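Local coordinates for protein Fc fragment of IgE receptor II (PDB 6PWR) that probably serves as the low-affinity IgE receptor (CD23), a C-type lectin whose domain binds mannose through a calcium ion, at residues A[101-106]-A[114-119]. Sequence-based numbering, arbitrary orientation.
Sequences QGENCV and WNDAFC. With CA (calcium ion), chain C; CA (calcium ion), chain D; MAN (alpha-D-mannopyranose), chain B; NAG (2-acetamido-2-deoxy-beta-D-glucopyranose), chain E.
Glu103 and Asp116 share a calcium ion as adjacent ligands, OE1 of Glu103 and OD1 of Asp116 each binding it at 2.4 Å. Carboxylates suit this place because they offer oxygens and probably balance the metal's charge; the ion in turn makes tolerable the approach of Glu103 OE1 to Asp116 OD1 (3.3 Å). Glu103 reaches it with an extended chain (chi2 -176°), its CG packed 3.6 Å from the backbone N of Phe118. Asp116 takes the rarer rotamer with CG between its backbone N and carbonyl carbon (chi1 59°), which lets OD1 and its own carbonyl O grip the same ion. Glu103 is also held by Ala99, and Asp116 by Asp98. The site is built on an antiparallel hairpin (105-108 with 114-117) with a classic beta bulge, where Asn104 and Cys105 both face Ala117; Ala117 N donates to Cys105 O at 2.7 Å. Asn115 offers OD1 to the calcium, while its ND2 donates to mannose O3 at 3.1 Å. Glu95 and Asn97 complete the protein ligands, and mannose O3 and O4 bind the metal directly, as in the primary sugar site of C-type lectins. One water joins Glu103 OE2, Phe118 N and O6 of the N-acetylglucosamine. The short methyl of Ala117 packs against C6 of that sugar at 3.8 Å. A disulfide, Cys105 SG to Cys119 SG (chi3 98°), ties the strand to the loop after its partner.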
# COMPACT_ATOMS: atom_id res chain seq x y z
N GLN A 101 -17.32 1.08 -12.25
CA GLN A 101 -16.78 0.65 -13.52
C GLN A 101 -15.66 -0.37 -13.37
O GLN A 101 -15.17 -0.90 -14.37
CB GLN A 101 -16.29 1.88 -14.30
CG GLN A 101 -17.44 2.66 -14.89
CD GLN A 101 -18.27 1.78 -15.79
OE1 GLN A 101 -17.74 1.16 -16.72
NE2 GLN A 101 -19.56 1.69 -15.52
N GLY A 102 -15.26 -0.68 -12.14
CA GLY A 102 -14.13 -1.55 -11.92
C GLY A 102 -13.15 -0.87 -11.00
O GLY A 102 -12.79 0.30 -11.20
N GLU A 103 -12.72 -1.59 -9.97
CA GLU A 103 -11.79 -1.07 -8.98
C GLU A 103 -10.63 -2.03 -8.94
O GLU A 103 -10.79 -3.19 -8.53
CB GLU A 103 -12.48 -0.95 -7.63
CG GLU A 103 -13.60 0.06 -7.65
CD GLU A 103 -14.23 0.26 -6.30
OE1 GLU A 103 -14.46 -0.74 -5.60
OE2 GLU A 103 -14.47 1.42 -5.91
N ASN A 104 -9.47 -1.58 -9.37
CA ASN A 104 -8.36 -2.49 -9.57
C ASN A 104 -7.12 -2.14 -8.78
O ASN A 104 -6.10 -2.82 -8.92
CB ASN A 104 -8.04 -2.61 -11.06
CG ASN A 104 -9.26 -2.99 -11.86
OD1 ASN A 104 -10.09 -3.79 -11.42
ND2 ASN A 104 -9.40 -2.40 -13.03
N CYS A 105 -7.19 -1.11 -7.94
CA CYS A 105 -6.05 -0.67 -7.15
C CYS A 105 -6.48 -0.61 -5.70
O CYS A 105 -7.58 -0.14 -5.39
CB CYS A 105 -5.61 0.71 -7.61
SG CYS A 105 -4.88 0.69 -9.26
N VAL A 106 -5.62 -1.05 -4.80
CA VAL A 106 -6.01 -1.20 -3.41
C VAL A 106 -5.49 -0.04 -2.57
O VAL A 106 -4.34 0.40 -2.71
CB VAL A 106 -5.59 -2.56 -2.84
CG1 VAL A 106 -6.05 -2.70 -1.40
CG2 VAL A 106 -6.17 -3.67 -3.69
N TRP A 114 -8.51 -2.65 4.04
CA TRP A 114 -8.24 -2.49 2.62
C TRP A 114 -9.53 -2.38 1.83
O TRP A 114 -10.52 -3.04 2.13
CB TRP A 114 -7.45 -3.67 2.07
CG TRP A 114 -6.18 -3.98 2.76
CD1 TRP A 114 -5.52 -3.25 3.71
CD2 TRP A 114 -5.41 -5.16 2.56
NE1 TRP A 114 -4.36 -3.90 4.09
CE2 TRP A 114 -4.28 -5.09 3.41
CE3 TRP A 114 -5.56 -6.28 1.74
CZ2 TRP A 114 -3.33 -6.09 3.46
CZ3 TRP A 114 -4.61 -7.26 1.78
CH2 TRP A 114 -3.51 -7.17 2.63
N ASN A 115 -9.49 -1.55 0.80
CA ASN A 115 -10.60 -1.39 -0.12
C ASN A 115 -10.02 -1.33 -1.52
O ASN A 115 -9.02 -0.64 -1.75
CB ASN A 115 -11.31 -0.08 0.17
CG ASN A 115 -12.35 0.26 -0.86
OD1 ASN A 115 -13.15 -0.60 -1.23
ND2 ASN A 115 -12.33 1.50 -1.35
N ASP A 116 -10.64 -2.03 -2.47
CA ASP A 116 -10.31 -1.77 -3.86
C ASP A 116 -10.99 -0.49 -4.32
O ASP A 116 -12.15 -0.23 -3.99
CB ASP A 116 -10.63 -2.95 -4.78
CG ASP A 116 -12.10 -3.36 -4.76
OD1 ASP A 116 -12.84 -3.03 -3.81
OD2 ASP A 116 -12.48 -4.07 -5.72
N ALA A 117 -10.26 0.32 -5.06
CA ALA A 117 -10.76 1.59 -5.52
C ALA A 117 -10.42 1.77 -6.98
O ALA A 117 -9.54 1.10 -7.53
CB ALA A 117 -10.18 2.76 -4.71
N PHE A 118 -11.12 2.71 -7.60
CA PHE A 118 -10.78 3.13 -8.95
C PHE A 118 -9.34 3.63 -8.97
O PHE A 118 -8.95 4.49 -8.18
CB PHE A 118 -11.74 4.23 -9.38
CG PHE A 118 -11.36 4.90 -10.67
CD1 PHE A 118 -11.01 4.16 -11.78
CD2 PHE A 118 -11.36 6.28 -10.76
CE1 PHE A 118 -10.67 4.80 -12.97
CE2 PHE A 118 -11.03 6.91 -11.94
CZ PHE A 118 -10.67 6.17 -13.04
N CYS A 119 -8.55 3.08 -9.89
CA CYS A 119 -7.13 3.43 -9.93
C CYS A 119 -6.90 4.90 -10.18
O CYS A 119 -5.85 5.43 -9.81
CB CYS A 119 -6.43 2.58 -10.99
SG CYS A 119 -6.41 0.82 -10.58
CA CA C . -14.28 -1.24 -3.28
CA CA D . -10.79 -5.34 -9.70
C1 MAN B . -17.19 3.62 -1.98
C2 MAN B . -15.84 3.20 -2.57
C3 MAN B . -15.87 1.71 -2.91
C4 MAN B . -16.26 0.92 -1.69
C5 MAN B . -17.65 1.37 -1.22
C6 MAN B . -18.10 0.64 0.04
O1 MAN B . -18.11 3.60 -3.04
O2 MAN B . -14.85 3.29 -1.58
O3 MAN B . -14.62 1.23 -3.35
O4 MAN B . -16.27 -0.45 -2.01
O5 MAN B . -17.60 2.78 -0.91
O6 MAN B . -19.42 1.08 0.37
C1 NAG E . -14.30 4.60 -1.48
C2 NAG E . -13.76 4.77 -0.07
C3 NAG E . -13.11 6.13 0.07
C4 NAG E . -12.09 6.36 -1.04
C5 NAG E . -12.69 6.05 -2.41
C6 NAG E . -11.65 6.08 -3.51
C7 NAG E . -15.08 3.41 1.50
C8 NAG E . -16.20 3.40 2.50
N2 NAG E . -14.81 4.59 0.92
O3 NAG E . -12.46 6.21 1.34
O4 NAG E . -11.67 7.72 -1.02
O5 NAG E . -13.25 4.73 -2.41
O6 NAG E . -12.25 5.97 -4.80
O7 NAG E . -14.43 2.40 1.25
O HOH W 1 -13.37 3.95 -6.23
O HOH W 2 -11.42 -5.86 -7.48